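PDB 5O8P: L-lysine 6-monooxygenase involved in desferrioxamine biosynthesis from Erwinia amylovora CFBP1430, which probably hydroxylates one primary amine of cadaverine, using FAD, NADPH and molecular oxygen, in the pathway that makes the siderophore desferrioxamine. Local coordinates for residues L77-F80 with M81-G85; N185-K188 with L189-R193; P246-I249 with D250-H253; L320-Q323 with E324-R327; S372-R375 with H376-F380. All blocks are in the same frame, centred on the assembly; numbering follows the deposited sequence.

Contact 1 (L77-F80 with M81-G85); sequences LLNF and MKQKG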
loop_
_atom_site.group_PDB
_atom_site.type_symbol
_atom_site.label_atom_id
_atom_site.label_comp_id
_atom_site.label_asym_id
_atom_site.label_seq_id
_atom_site.Cartn_x
_atom_site.Cartn_y
_atom_site.Cartn_z
ATOM N N LEU B 77 0.028 -0.642 25.832
ATOM C CA LEU B 77 -0.125 0.560 25.005
ATOM C C LEU B 77 -1.604 0.877 24.749
ATOM O O LEU B 77 -1.993 2.039 24.759
ATOM C CB LEU B 77 0.651 0.393 23.697
ATOM C CG LEU B 77 0.718 1.497 22.651
ATOM C CD1 LEU B 77 -0.506 1.522 21.743
ATOM C CD2 LEU B 77 0.960 2.838 23.312
ATOM N N LEU B 78 -2.415 -0.153 24.526
ATOM C CA LEU B 78 -3.853 0.032 24.323
ATOM C C LEU B 78 -4.538 0.553 25.576
ATOM O O LEU B 78 -5.429 1.393 25.492
ATOM C CB LEU B 78 -4.517 -1.264 23.835
ATOM C CG LEU B 78 -4.223 -1.605 22.374
ATOM C CD1 LEU B 78 -4.819 -2.952 22.036
ATOM C CD2 LEU B 78 -4.774 -0.543 21.433
ATOM N N ASN B 79 -4.123 0.078 26.742
ATOM C CA ASN B 79 -4.704 0.597 27.985
ATOM C C ASN B 79 -4.287 2.039 28.236
ATOM O O ASN B 79 -5.092 2.837 28.708
ATOM C CB ASN B 79 -4.352 -0.258 29.199
ATOM C CG ASN B 79 -5.284 -0.001 30.366
ATOM O OD1 ASN B 79 -6.505 0.119 30.183
ATOM N ND2 ASN B 79 -4.722 0.087 31.571
ATOM N N PHE B 80 -3.034 2.360 27.916
ATOM C CA PHE B 80 -2.528 3.735 27.998
ATOM C C PHE B 80 -3.407 4.660 27.174
ATOM O O PHE B 80 -3.831 5.717 27.609
ATOM C CB PHE B 80 -1.061 3.789 27.526
ATOM C CG PHE B 80 -0.598 5.145 27.084
ATOM C CD1 PHE B 80 -0.775 5.568 25.788
ATOM C CD2 PHE B 80 0.036 5.989 27.963
ATOM C CE1 PHE B 80 -0.350 6.826 25.390
ATOM C CE2 PHE B 80 0.490 7.228 27.572
ATOM C CZ PHE B 80 0.309 7.646 26.281
ATOM N N MET B 81 -3.678 4.220 25.966
ATOM C CA MET B 81 -4.449 4.996 25.026
ATOM C C MET B 81 -5.855 5.207 25.603
ATOM O O MET B 81 -6.430 6.275 25.453
ATOM C CB MET B 81 -4.463 4.280 23.665
ATOM C CG MET B 81 -4.289 5.179 22.475
ATOM S SD MET B 81 -2.666 5.946 22.322
ATOM C CE MET B 81 -1.697 4.590 21.714
ATOM N N LYS B 82 -6.377 4.196 26.286
ATOM C CA LYS B 82 -7.705 4.264 26.894
ATOM C C LYS B 82 -7.778 5.248 28.068
ATOM O O LYS B 82 -8.724 6.046 28.153
ATOM C CB LYS B 82 -8.137 2.861 27.341
ATOM C CG LYS B 82 -9.494 2.754 28.006
ATOM C CD LYS B 82 -10.593 3.361 27.163
ATOM C CE LYS B 82 -11.949 2.799 27.553
ATOM N NZ LYS B 82 -13.042 3.748 27.238
ATOM N N GLN B 83 -6.780 5.198 28.951
ATOM C CA GLN B 83 -6.747 6.077 30.111
ATOM C C GLN B 83 -6.550 7.525 29.714
ATOM O O GLN B 83 -7.216 8.397 30.249
ATOM C CB GLN B 83 -5.657 5.665 31.107
ATOM C CG GLN B 83 -5.759 4.238 31.657
ATOM C CD GLN B 83 -7.165 3.780 32.059
ATOM O OE1 GLN B 83 -7.968 4.549 32.580
ATOM N NE2 GLN B 83 -7.449 2.505 31.838
ATOM N N LYS B 84 -5.660 7.783 28.761
ATOM C CA LYS B 84 -5.534 9.123 28.164
ATOM C C LYS B 84 -6.791 9.599 27.445
ATOM O O LYS B 84 -6.885 10.763 27.123
ATOM C CB LYS B 84 -4.340 9.213 27.209
ATOM C CG LYS B 84 -3.020 9.564 27.911
ATOM C CD LYS B 84 -2.244 10.729 27.295
ATOM C CE LYS B 84 -1.931 10.563 25.814
ATOM N NZ LYS B 84 -0.953 11.593 25.363
ATOM N N GLY B 85 -7.737 8.710 27.160
ATOM C CA GLY B 85 -9.036 9.094 26.621
ATOM C C GLY B 85 -9.011 9.338 25.122
ATOM O O GLY B 85 -9.848 10.086 24.616
#

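Contact 2 (N185-K188 with L189-R193); sequences NKEK and LQKKR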
loop_
_atom_site.group_PDB
_atom_site.type_symbol
_atom_site.label_atom_id
_atom_site.label_comp_id
_atom_site.label_asym_id
_atom_site.label_seq_id
_atom_site.Cartn_x
_atom_site.Cartn_y
_atom_site.Cartn_z
ATOM N N ASN B 185 21.804 19.863 18.317
ATOM C CA ASN B 185 22.753 20.534 17.419
ATOM C C ASN B 185 22.219 20.823 16.002
ATOM O O ASN B 185 22.966 21.296 15.150
ATOM C CB ASN B 185 24.021 19.694 17.320
ATOM C CG ASN B 185 24.763 19.614 18.637
ATOM O OD1 ASN B 185 25.731 20.347 18.864
ATOM N ND2 ASN B 185 24.315 18.733 19.513
ATOM N N LYS B 186 20.941 20.556 15.753
ATOM C CA LYS B 186 20.386 20.664 14.409
ATOM C C LYS B 186 20.442 22.093 13.892
ATOM O O LYS B 186 20.892 22.349 12.762
ATOM C CB LYS B 186 18.939 20.180 14.384
ATOM C CG LYS B 186 18.311 20.201 12.999
ATOM C CD LYS B 186 16.877 19.748 13.046
ATOM C CE LYS B 186 16.179 20.091 11.755
ATOM N NZ LYS B 186 14.765 19.662 11.870
ATOM N N GLU B 187 19.970 23.015 14.721
ATOM C CA GLU B 187 19.953 24.421 14.363
ATOM C C GLU B 187 21.374 24.906 14.013
ATOM O O GLU B 187 21.554 25.670 13.069
ATOM C CB GLU B 187 19.334 25.243 15.496
ATOM C CG GLU B 187 18.948 26.652 15.068
ATOM C CD GLU B 187 19.017 27.672 16.191
ATOM O OE1 GLU B 187 18.586 27.357 17.325
ATOM O OE2 GLU B 187 19.501 28.796 15.926
ATOM N N LYS B 188 22.374 24.433 14.755
ATOM C CA LYS B 188 23.780 24.787 14.521
ATOM C C LYS B 188 24.352 24.133 13.264
ATOM O O LYS B 188 25.190 24.726 12.584
ATOM C CB LYS B 188 24.608 24.443 15.767
ATOM C CG LYS B 188 26.102 24.722 15.708
ATOM C CD LYS B 188 26.894 23.442 15.479
ATOM C CE LYS B 188 28.347 23.565 15.930
ATOM N NZ LYS B 188 28.948 22.206 16.070
ATOM N N LEU B 189 23.915 22.914 12.971
ATOM C CA LEU B 189 24.306 22.231 11.741
ATOM C C LEU B 189 23.757 22.936 10.501
ATOM O O LEU B 189 24.486 23.141 9.538
ATOM C CB LEU B 189 23.837 20.767 11.756
ATOM C CG LEU B 189 24.663 19.817 12.625
ATOM C CD1 LEU B 189 23.892 18.538 12.934
ATOM C CD2 LEU B 189 26.006 19.513 11.960
ATOM N N GLN B 190 22.480 23.312 10.541
ATOM C CA GLN B 190 21.806 23.913 9.377
ATOM C C GLN B 190 22.344 25.297 8.975
ATOM O O GLN B 190 22.157 25.721 7.832
ATOM C CB GLN B 190 20.274 23.934 9.582
ATOM C CG GLN B 190 19.666 22.524 9.587
ATOM C CD GLN B 190 18.150 22.502 9.661
ATOM O OE1 GLN B 190 17.564 23.077 10.567
ATOM N NE2 GLN B 190 17.509 21.835 8.703
ATOM N N LYS B 191 23.028 25.981 9.893
ATOM C CA LYS B 191 23.756 27.221 9.562
ATOM C C LYS B 191 25.030 27.000 8.735
ATOM O O LYS B 191 25.548 27.952 8.148
ATOM C CB LYS B 191 24.127 27.997 10.831
ATOM C CG LYS B 191 22.944 28.656 11.515
ATOM C CD LYS B 191 23.358 29.337 12.813
ATOM C CE LYS B 191 22.135 29.764 13.610
ATOM N NZ LYS B 191 22.408 29.898 15.068
ATOM N N LYS B 192 25.546 25.771 8.709
ATOM C CA LYS B 192 26.791 25.480 8.003
ATOM C C LYS B 192 26.592 25.366 6.491
ATOM O O LYS B 192 25.467 25.222 6.004
ATOM C CB LYS B 192 27.448 24.213 8.556
ATOM C CG LYS B 192 27.696 24.259 10.057
ATOM C CD LYS B 192 28.555 23.100 10.517
ATOM C CE LYS B 192 28.706 23.041 12.030
ATOM N NZ LYS B 192 29.556 24.122 12.614
ATOM N N ARG B 193 27.702 25.482 5.762
ATOM C CA ARG B 193 27.700 25.404 4.299
ATOM C C ARG B 193 27.544 23.977 3.797
ATOM O O ARG B 193 26.998 23.772 2.721
ATOM C CB ARG B 193 28.986 25.989 3.702
ATOM C CG ARG B 193 28.979 27.495 3.518
ATOM C CD ARG B 193 30.225 27.945 2.758
ATOM N NE ARG B 193 30.519 29.368 2.949
ATOM C CZ ARG B 193 31.024 29.916 4.060
ATOM N NH1 ARG B 193 31.308 29.180 5.140
ATOM N NH2 ARG B 193 31.243 31.229 4.096
#

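Contact 3 (P246-I249 with D250-H253); sequences PEWI and DYFH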
loop_
_atom_site.group_PDB
_atom_site.type_symbol
_atom_site.label_atom_id
_atom_site.label_comp_id
_atom_site.label_asym_id
_atom_site.label_seq_id
_atom_site.Cartn_x
_atom_site.Cartn_y
_atom_site.Cartn_z
ATOM N N PRO B 246 11.689 -17.771 19.324
ATOM C CA PRO B 246 12.374 -18.653 20.252
ATOM C C PRO B 246 13.138 -19.775 19.555
ATOM O O PRO B 246 14.282 -20.055 19.934
ATOM C CB PRO B 246 11.237 -19.195 21.089
ATOM C CG PRO B 246 10.256 -18.070 21.127
ATOM C CD PRO B 246 10.308 -17.475 19.763
ATOM N N GLU B 247 12.542 -20.352 18.511
ATOM C CA GLU B 247 13.167 -21.509 17.844
ATOM C C GLU B 247 14.441 -21.117 17.150
ATOM O O GLU B 247 15.402 -21.868 17.198
ATOM C CB GLU B 247 12.282 -22.184 16.811
ATOM C CG GLU B 247 10.821 -22.317 17.175
ATOM C CD GLU B 247 10.003 -21.247 16.511
ATOM O OE1 GLU B 247 9.765 -21.374 15.308
ATOM O OE2 GLU B 247 9.537 -20.319 17.208
ATOM N N TRP B 248 14.441 -19.949 16.512
ATOM C CA TRP B 248 15.654 -19.450 15.884
ATOM C C TRP B 248 16.740 -19.136 16.921
ATOM O O TRP B 248 17.928 -19.406 16.681
ATOM C CB TRP B 248 15.389 -18.210 15.023
ATOM C CG TRP B 248 16.584 -17.882 14.223
ATOM C CD1 TRP B 248 16.978 -18.467 13.055
ATOM C CD2 TRP B 248 17.613 -16.968 14.578
ATOM N NE1 TRP B 248 18.184 -17.959 12.645
ATOM C CE2 TRP B 248 18.594 -17.027 13.561
ATOM C CE3 TRP B 248 17.804 -16.097 15.657
ATOM C CZ2 TRP B 248 19.734 -16.233 13.579
ATOM C CZ3 TRP B 248 18.945 -15.305 15.675
ATOM C CH2 TRP B 248 19.893 -15.377 14.640
ATOM N N ILE B 249 16.341 -18.574 18.062
ATOM C CA ILE B 249 17.310 -18.182 19.081
ATOM C C ILE B 249 17.994 -19.424 19.647
ATOM O O ILE B 249 19.212 -19.425 19.816
ATOM C CB ILE B 249 16.684 -17.309 20.177
ATOM C CG1 ILE B 249 16.176 -16.001 19.580
ATOM C CG2 ILE B 249 17.721 -16.957 21.236
ATOM C CD1 ILE B 249 15.130 -15.307 20.432
ATOM N N ASP B 250 17.217 -20.481 19.890
ATOM C CA ASP B 250 17.779 -21.770 20.324
ATOM C C ASP B 250 18.784 -22.269 19.301
ATOM O O ASP B 250 19.872 -22.720 19.654
ATOM C CB ASP B 250 16.686 -22.835 20.508
ATOM C CG ASP B 250 15.648 -22.460 21.564
ATOM O OD1 ASP B 250 15.981 -21.721 22.517
ATOM O OD2 ASP B 250 14.491 -22.917 21.451
ATOM N N TYR B 251 18.401 -22.185 18.030
ATOM C CA TYR B 251 19.258 -22.616 16.923
ATOM C C TYR B 251 20.553 -21.816 16.921
ATOM O O TYR B 251 21.637 -22.408 16.921
ATOM C CB TYR B 251 18.510 -22.494 15.579
ATOM C CG TYR B 251 19.382 -22.465 14.343
ATOM C CD1 TYR B 251 19.955 -23.633 13.857
ATOM C CD2 TYR B 251 19.621 -21.269 13.651
ATOM C CE1 TYR B 251 20.757 -23.621 12.726
ATOM C CE2 TYR B 251 20.425 -21.244 12.519
ATOM C CZ TYR B 251 20.998 -22.424 12.067
ATOM O OH TYR B 251 21.790 -22.431 10.942
ATOM N N PHE B 252 20.429 -20.488 16.975
ATOM C CA PHE B 252 21.584 -19.593 16.942
ATOM C C PHE B 252 22.570 -19.826 18.087
ATOM O O PHE B 252 23.787 -19.723 17.893
ATOM C CB PHE B 252 21.127 -18.129 16.938
ATOM C CG PHE B 252 22.253 -17.149 16.727
ATOM C CD1 PHE B 252 22.684 -16.802 15.452
ATOM C CD2 PHE B 252 22.944 -16.645 17.823
ATOM C CE1 PHE B 252 23.750 -15.938 15.291
ATOM C CE2 PHE B 252 24.016 -15.786 17.661
ATOM C CZ PHE B 252 24.425 -15.437 16.393
ATOM N N HIS B 253 22.040 -20.156 19.264
ATOM C CA HIS B 253 22.829 -20.193 20.491
ATOM C C HIS B 253 23.607 -21.508 20.570
ATOM O O HIS B 253 24.501 -21.614 21.396
ATOM C CB HIS B 253 21.901 -20.023 21.722
ATOM C CG HIS B 253 22.624 -19.874 23.024
ATOM N ND1 HIS B 253 23.022 -20.954 23.783
ATOM C CD2 HIS B 253 23.010 -18.773 23.704
ATOM C CE1 HIS B 253 23.625 -20.524 24.875
ATOM N NE2 HIS B 253 23.629 -19.203 24.852
#

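Contact 4 (L320-Q323 with E324-R327); sequences LHQQ and EQDR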
loop_
_atom_site.group_PDB
_atom_site.type_symbol
_atom_site.label_atom_id
_atom_site.label_comp_id
_atom_site.label_asym_id
_atom_site.label_seq_id
_atom_site.Cartn_x
_atom_site.Cartn_y
_atom_site.Cartn_z
ATOM N N LEU B 320 38.984 8.673 3.293
ATOM C CA LEU B 320 38.136 7.499 3.137
ATOM C C LEU B 320 38.825 6.466 2.257
ATOM O O LEU B 320 39.651 6.809 1.410
ATOM C CB LEU B 320 36.813 7.906 2.504
ATOM C CG LEU B 320 35.976 8.904 3.306
ATOM C CD1 LEU B 320 35.030 9.670 2.409
ATOM C CD2 LEU B 320 35.197 8.205 4.398
ATOM N N HIS B 321 38.489 5.201 2.473
ATOM C CA HIS B 321 38.984 4.113 1.646
ATOM C C HIS B 321 37.795 3.326 1.110
ATOM O O HIS B 321 37.005 2.778 1.883
ATOM C CB HIS B 321 39.904 3.206 2.450
ATOM C CG HIS B 321 40.640 2.218 1.610
ATOM N ND1 HIS B 321 40.312 0.878 1.578
ATOM C CD2 HIS B 321 41.668 2.379 0.745
ATOM C CE1 HIS B 321 41.122 0.254 0.741
ATOM N NE2 HIS B 321 41.954 1.141 0.224
ATOM N N GLN B 322 37.676 3.288 -0.215
ATOM C CA GLN B 322 36.571 2.608 -0.914
ATOM C C GLN B 322 37.007 1.136 -1.083
ATOM O O GLN B 322 37.829 0.817 -1.927
ATOM C CB GLN B 322 36.210 3.417 -2.187
ATOM C CG GLN B 322 35.850 2.785 -3.512
ATOM C CD GLN B 322 34.594 1.957 -3.527
ATOM O OE1 GLN B 322 34.581 0.903 -2.906
ATOM N NE2 GLN B 322 33.629 2.320 -4.370
ATOM N N GLN B 323 36.476 0.266 -0.218
ATOM C CA GLN B 323 37.023 -1.097 0.006
ATOM C C GLN B 323 36.831 -2.032 -1.175
ATOM O O GLN B 323 37.648 -2.916 -1.391
ATOM C CB GLN B 323 36.408 -1.757 1.259
ATOM C CG GLN B 323 36.857 -1.158 2.592
ATOM C CD GLN B 323 35.891 -1.439 3.748
ATOM O OE1 GLN B 323 34.669 -1.308 3.613
ATOM N NE2 GLN B 323 36.446 -1.795 4.902
ATOM N N GLU B 324 35.751 -1.836 -1.925
ATOM C CA GLU B 324 35.439 -2.668 -3.081
ATOM C C GLU B 324 36.416 -2.375 -4.203
ATOM O O GLU B 324 37.087 -3.272 -4.705
ATOM C CB GLU B 324 33.997 -2.415 -3.532
ATOM C CG GLU B 324 33.467 -3.388 -4.573
ATOM C CD GLU B 324 31.948 -3.398 -4.635
ATOM O OE1 GLU B 324 31.359 -2.461 -5.227
ATOM O OE2 GLU B 324 31.348 -4.343 -4.077
ATOM N N GLN B 325 36.513 -1.105 -4.566
ATOM C CA GLN B 325 37.464 -0.654 -5.587
ATOM C C GLN B 325 38.910 -0.755 -5.109
ATOM O O GLN B 325 39.803 -0.872 -5.929
ATOM C CB GLN B 325 37.157 0.790 -5.975
ATOM C CG GLN B 325 37.725 1.279 -7.287
ATOM C CD GLN B 325 37.284 2.707 -7.597
ATOM O OE1 GLN B 325 36.237 3.160 -7.128
ATOM N NE2 GLN B 325 38.079 3.425 -8.390
ATOM N N ASP B 326 39.118 -0.696 -3.788
ATOM C CA ASP B 326 40.441 -0.701 -3.145
ATOM C C ASP B 326 41.217 0.563 -3.530
ATOM O O ASP B 326 42.338 0.487 -4.026
ATOM C CB ASP B 326 41.217 -1.998 -3.473
ATOM C CG ASP B 326 42.434 -2.233 -2.564
ATOM O OD1 ASP B 326 42.700 -1.433 -1.640
ATOM O OD2 ASP B 326 43.134 -3.244 -2.788
ATOM N N ARG B 327 40.597 1.719 -3.287
ATOM C CA ARG B 327 41.185 3.023 -3.619
ATOM C C ARG B 327 40.798 4.104 -2.604
ATOM O O ARG B 327 39.623 4.226 -2.226
ATOM C CB ARG B 327 40.768 3.449 -5.030
ATOM C CG ARG B 327 41.694 4.476 -5.660
ATOM C CD ARG B 327 41.386 4.650 -7.146
ATOM N NE ARG B 327 41.360 6.069 -7.512
ATOM C CZ ARG B 327 40.695 6.602 -8.540
ATOM N NH1 ARG B 327 39.977 5.845 -9.368
ATOM N NH2 ARG B 327 40.751 7.916 -8.735
#

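Contact 5 (S372-R375 with H376-F380); sequences SIDR and HNQVF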
loop_
_atom_site.group_PDB
_atom_site.type_symbol
_atom_site.label_atom_id
_atom_site.label_comp_id
_atom_site.label_asym_id
_atom_site.label_seq_id
_atom_site.Cartn_x
_atom_site.Cartn_y
_atom_site.Cartn_z
ATOM N N SER B 372 21.737 -15.599 31.560
ATOM C CA SER B 372 22.554 -15.491 32.753
ATOM C C SER B 372 24.045 -15.449 32.394
ATOM O O SER B 372 24.461 -16.079 31.422
ATOM C CB SER B 372 22.252 -16.652 33.710
ATOM O OG SER B 372 22.906 -17.847 33.324
ATOM N N ILE B 373 24.831 -14.708 33.186
ATOM C CA ILE B 373 26.289 -14.577 32.954
ATOM C C ILE B 373 27.144 -15.137 34.097
ATOM O O ILE B 373 28.373 -15.165 33.999
ATOM C CB ILE B 373 26.721 -13.131 32.554
ATOM C CG1 ILE B 373 26.620 -12.156 33.732
ATOM C CG2 ILE B 373 25.908 -12.664 31.356
ATOM C CD1 ILE B 373 27.020 -10.727 33.399
ATOM N N ASP B 374 26.503 -15.617 35.155
ATOM C CA ASP B 374 27.208 -16.242 36.270
ATOM C C ASP B 374 27.068 -17.756 36.167
ATOM O O ASP B 374 26.481 -18.269 35.203
ATOM C CB ASP B 374 26.653 -15.734 37.606
ATOM C CG ASP B 374 25.224 -16.169 37.847
ATOM O OD1 ASP B 374 24.387 -15.888 36.960
ATOM O OD2 ASP B 374 24.916 -16.787 38.901
ATOM N N ARG B 375 27.605 -18.452 37.166
ATOM C CA ARG B 375 27.593 -19.907 37.205
ATOM C C ARG B 375 26.432 -20.492 38.018
ATOM O O ARG B 375 26.407 -21.704 38.247
ATOM C CB ARG B 375 28.934 -20.405 37.754
ATOM C CG ARG B 375 30.144 -19.867 37.008
ATOM C CD ARG B 375 31.452 -20.388 37.576
ATOM N NE ARG B 375 32.592 -19.894 36.797
ATOM C CZ ARG B 375 33.148 -18.682 36.903
ATOM N NH1 ARG B 375 32.703 -17.770 37.765
ATOM N NH2 ARG B 375 34.175 -18.369 36.121
ATOM N N HIS B 376 25.478 -19.655 38.451
ATOM C CA HIS B 376 24.375 -20.097 39.329
ATOM C C HIS B 376 22.986 -19.486 39.028
ATOM O O HIS B 376 22.099 -19.550 39.875
ATOM C CB HIS B 376 24.747 -19.833 40.803
ATOM C CG HIS B 376 26.008 -20.509 41.249
ATOM N ND1 HIS B 376 27.227 -19.862 41.295
ATOM C CD2 HIS B 376 26.242 -21.778 41.660
ATOM C CE1 HIS B 376 28.157 -20.695 41.718
ATOM N NE2 HIS B 376 27.586 -21.866 41.944
ATOM N N ASN B 377 22.780 -18.938 37.829
ATOM C CA ASN B 377 21.485 -18.337 37.429
ATOM C C ASN B 377 21.000 -17.230 38.361
ATOM O O ASN B 377 19.854 -17.234 38.820
ATOM C CB ASN B 377 20.410 -19.417 37.267
ATOM C CG ASN B 377 20.851 -20.522 36.341
ATOM O OD1 ASN B 377 21.537 -20.273 35.358
ATOM N ND2 ASN B 377 20.471 -21.751 36.657
ATOM N N GLN B 378 21.896 -16.282 38.611
ATOM C CA GLN B 378 21.639 -15.135 39.484
ATOM C C GLN B 378 21.910 -13.746 38.866
ATOM O O GLN B 378 21.244 -12.783 39.226
ATOM C CB GLN B 378 22.450 -15.284 40.765
ATOM C CG GLN B 378 22.117 -16.519 41.578
ATOM C CD GLN B 378 22.963 -16.621 42.822
ATOM O OE1 GLN B 378 24.178 -16.404 42.789
ATOM N NE2 GLN B 378 22.327 -16.949 43.931
ATOM N N VAL B 379 22.879 -13.639 37.964
ATOM C CA VAL B 379 23.200 -12.385 37.313
ATOM C C VAL B 379 22.756 -12.526 35.871
ATOM O O VAL B 379 23.332 -13.321 35.135
ATOM C CB VAL B 379 24.710 -12.102 37.362
ATOM C CG1 VAL B 379 25.024 -10.741 36.749
ATOM C CG2 VAL B 379 25.194 -12.157 38.783
ATOM N N PHE B 380 21.732 -11.764 35.488
ATOM C CA PHE B 380 21.175 -11.800 34.133
ATOM C C PHE B 380 21.466 -10.523 33.372
ATOM O O PHE B 380 21.757 -9.497 33.970
ATOM C CB PHE B 380 19.669 -12.016 34.201
ATOM C CG PHE B 380 19.289 -13.314 34.828
ATOM C CD1 PHE B 380 19.267 -14.473 34.077
ATOM C CD2 PHE B 380 18.980 -13.384 36.176
ATOM C CE1 PHE B 380 18.920 -15.681 34.648
ATOM C CE2 PHE B 380 18.635 -14.580 36.762
ATOM C CZ PHE B 380 18.611 -15.731 35.996
#

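Contact 1 (L77-F80 with M81-G85)
The ring of Phe-80 carries the aliphatic chain of Lys-84 over one face, with Lys-84 CG 4.1 Å above the ring plane and offset toward the rim, and the two side chains lie side by side, pointing the same way. At the ring's edge sit Leu-77 O, in plane, and the sulfur of Met-81, its SD 5.0 Å from the Phe-80 ring centroid and 80° off the normal, a Met-aromatic contact. Met-81 is bent at chi2 and chi3, which folds its CE back over the two methyls of Leu-77, one turn earlier. Tyr-106 and Trp-109 of helix 100-113 also pack edge-to-face with Phe-80.

On another side of helix 77-83 the amides of Asn-79 and Gln-83 meet with their planes 72° apart. Gln-83 NE2 donates to Asn-79 OD1 over 3.1 Å; the acceptor lies near the plane of the Gln-83 amide, while the donor stands above the Asn-79 carbonyl plane. Asn-79 ND2 is held separately by Pro-74 O. Backbone bonds run i to i+4 beneath, and Gly-85, with phi 81°, closes the helix in a Schellman motif.

Leu-77 and Phe-80 thus pack within the subunit, and Met-81 touches both helix 87-93 and Tyr-287 of the third subunit. The second subunit meets apolar and polar groups alike, through Leu-78 and Lys-82.

Contact 2 (N185-K188 with L189-R193)
Glu-187 and Lys-191 lie side by side one helical turn apart and are joined by a salt bridge, Glu-187 OE2 to Lys-191 NZ at 3.2 Å. The ammonium comes from above the carboxylate plane, 40° out of it. Both chains are extended, the glutamate leaving with CG anti to its own N (chi1 -165°).

Next to this pair, Lys-186 and Gln-190 meet at an angle: Lys-186 CE comes within 3.5 Å of Gln-190 OE1. Their polar ends are held elsewhere, Lys-186 NZ by a salt bridge to Asp-210 and Gln-190 NE2 by Tyr-220 and Asp-214. Lys-188 and Lys-192 bring their ammonium groups to 4.0 Å, NZ to NZ.

Behind these chains runs helix 182-190 near its C-terminal end. Leu-189 N bonds to Asn-185 O and Gln-190 N to Lys-186 O, both at 2.9 Å; then Lys-192 N turns back to Leu-189 O as the chain leaves toward strand 194-198.

The bridge of Glu-187 offsets one positive charge on an exposed, lysine-rich surface. The closeness of Lys-188 and Lys-192 is probably unfavourable by itself, though nearby Glu-334, on which Lys-192 packs, may offset it.

Contact 3 (P246-I249 with D250-H253)
Phe-252 N donates to Trp-248 O over 2.7 Å, the shortest of the four i to i+4 bonds that build helix 246-253. The others run from Asp-250, Tyr-251 and His-253 to Pro-246, Glu-247 and Ile-249.

That same turn sets Phe-252 beside the indole of Trp-248. Phe-252 CB stands over one face of the six-membered ring, 3.9 Å from its centroid and 15° off the normal, a CH-pi contact. Beyond CB the phenyl runs alongside the indole, its plane inclined by 31° to the six-membered ring. Both residues hold CG anti to the backbone N, which sends their rings off in the same direction. Tyr-251 crosses the pyrrole end of the indole instead: its CD2 lies 3.7 Å from Trp-248 NE1, with the two planes 56° apart. The three rings form an aromatic cluster.

Around the cluster, Phe-427 and Phe-391 pack edge-to-face on Trp-248, and Phe-252 rests on Arg-260, Leu-263 and Asn-264 of helix 257-266. Tyr-251 OH reaches Glu-324 and Gln-322 of the fourth subunit. The helix thus lies between helix 257-266, the C-terminal tail and a neighbouring subunit, with the Trp-248 side chain about 8 Å from that of Tyr-271, an NADP(+)-binding residue.

Contact 4 (L320-Q323 with E324-R327)
Gln-322 meets the turn 324-327 with both its backbone and its side-chain amide. Its N donates to Arg-327 O over 3.0 Å, and its O accepts in return from Arg-327 N at 3.2 Å, an antiparallel hydrogen-bonded pair. The same carbonyl also takes a weak bond from Asp-326 N. With Asp-326 and Arg-327 both opposite Gln-322, this is a G1 beta bulge, Asp-326 taking the positive-phi position (phi 65°) where strand 315-322 turns back into strand 327-333 of the three-stranded antiparallel sheet.

The amide of Gln-322 folds over the turn because its chain is bent at chi2 (64°). OE1 accepts from Gln-325 N at 3.2 Å, a nearly straight N-H approach that nonetheless stands well above the carbonyl plane, and more weakly from Glu-324 N at 3.1 Å. Gln-322 CG packs on Gln-325 CB at 3.4 Å, the two chains meeting at about a right angle. On the other side of the hairpin, Asp-326 OD1 sits at the edge of the His-321 ring, 3.3 Å from NE2, with ring and carboxylate planes 79° apart.

Three side-chain ends bond to the fourth subunit: Gln-322 NE2 and Glu-324 OE1 share its Tyr-251 OH, Gln-325 OE1 takes its Ala-429 N, and its Phe-427 O is a weak extra partner of Gln-322 NE2.

Contact 5 (S372-R375 with H376-F380)
This is a tight local loop, centred on the buried carboxylate of Asp-374, that leads into strand 379-381 at the margin of the mixed sheet next to strand 155-157. Three backbone N-H groups bond to it. Asp-374 OD1 accepts from Val-379 N at 2.9 Å, met from above the carboxylate plane, and from Gln-378 N at 3.0 Å, which arrives on the syn side and only 17° out of plane. The other oxygen, OD2, takes His-376 N at 3.0 Å, again from above the plane, and a weak second bond from Gln-378 N. Asp-374 CG lies between its own N and carbonyl carbon (chi1 66°), the torsion that turns the carboxylate inward over the loop.

The His-376 bond spans two residues and gives an Asx turn, while Asn-377 follows with positive phi (57°) as the chain doubles back. The loop is closed at its base by Ile-373 N to Val-379 O, 2.8 Å and nearly straight. Beside that bond, Ile-373 CG1 packs on Val-379 CG1 at 3.7 Å, and Ser-372 CB lies against the Phe-380 ring at CE1.

On the outer side, Arg-375 CB stands over a face of the His-376 ring in a CH-pi contact, while Arg-375 NH1 goes to Gln-355 O. Phe-380 itself packs on Leu-406 and Glu-409 of helix 399-410, and its backbone bonds to Leu-155 and Leu-157.

The five contacts follow one another along the chain, each local: helical turns in contacts 1 to 3, a hairpin turn in 4 and a loop in 5. None touches another within the chain. Contacts 3 and 5 are the nearest pair, centres 19 Å apart; contacts 1 and 4 are the most distant, centres 52 Å apart, on opposite sides of the chain's centre. Contact 2 leads into the five-stranded parallel sheet and contact 4 closes the three-stranded antiparallel one, whereas contact 5 enters the mixed sheet. Contacts 3 and 4 have centres 36 Å apart within one chain, yet contact 3 of one subunit touches contact 4 of another. Contact 1 touches the second and third subunits, so these local elements also lie at interfaces of the four-chain assembly.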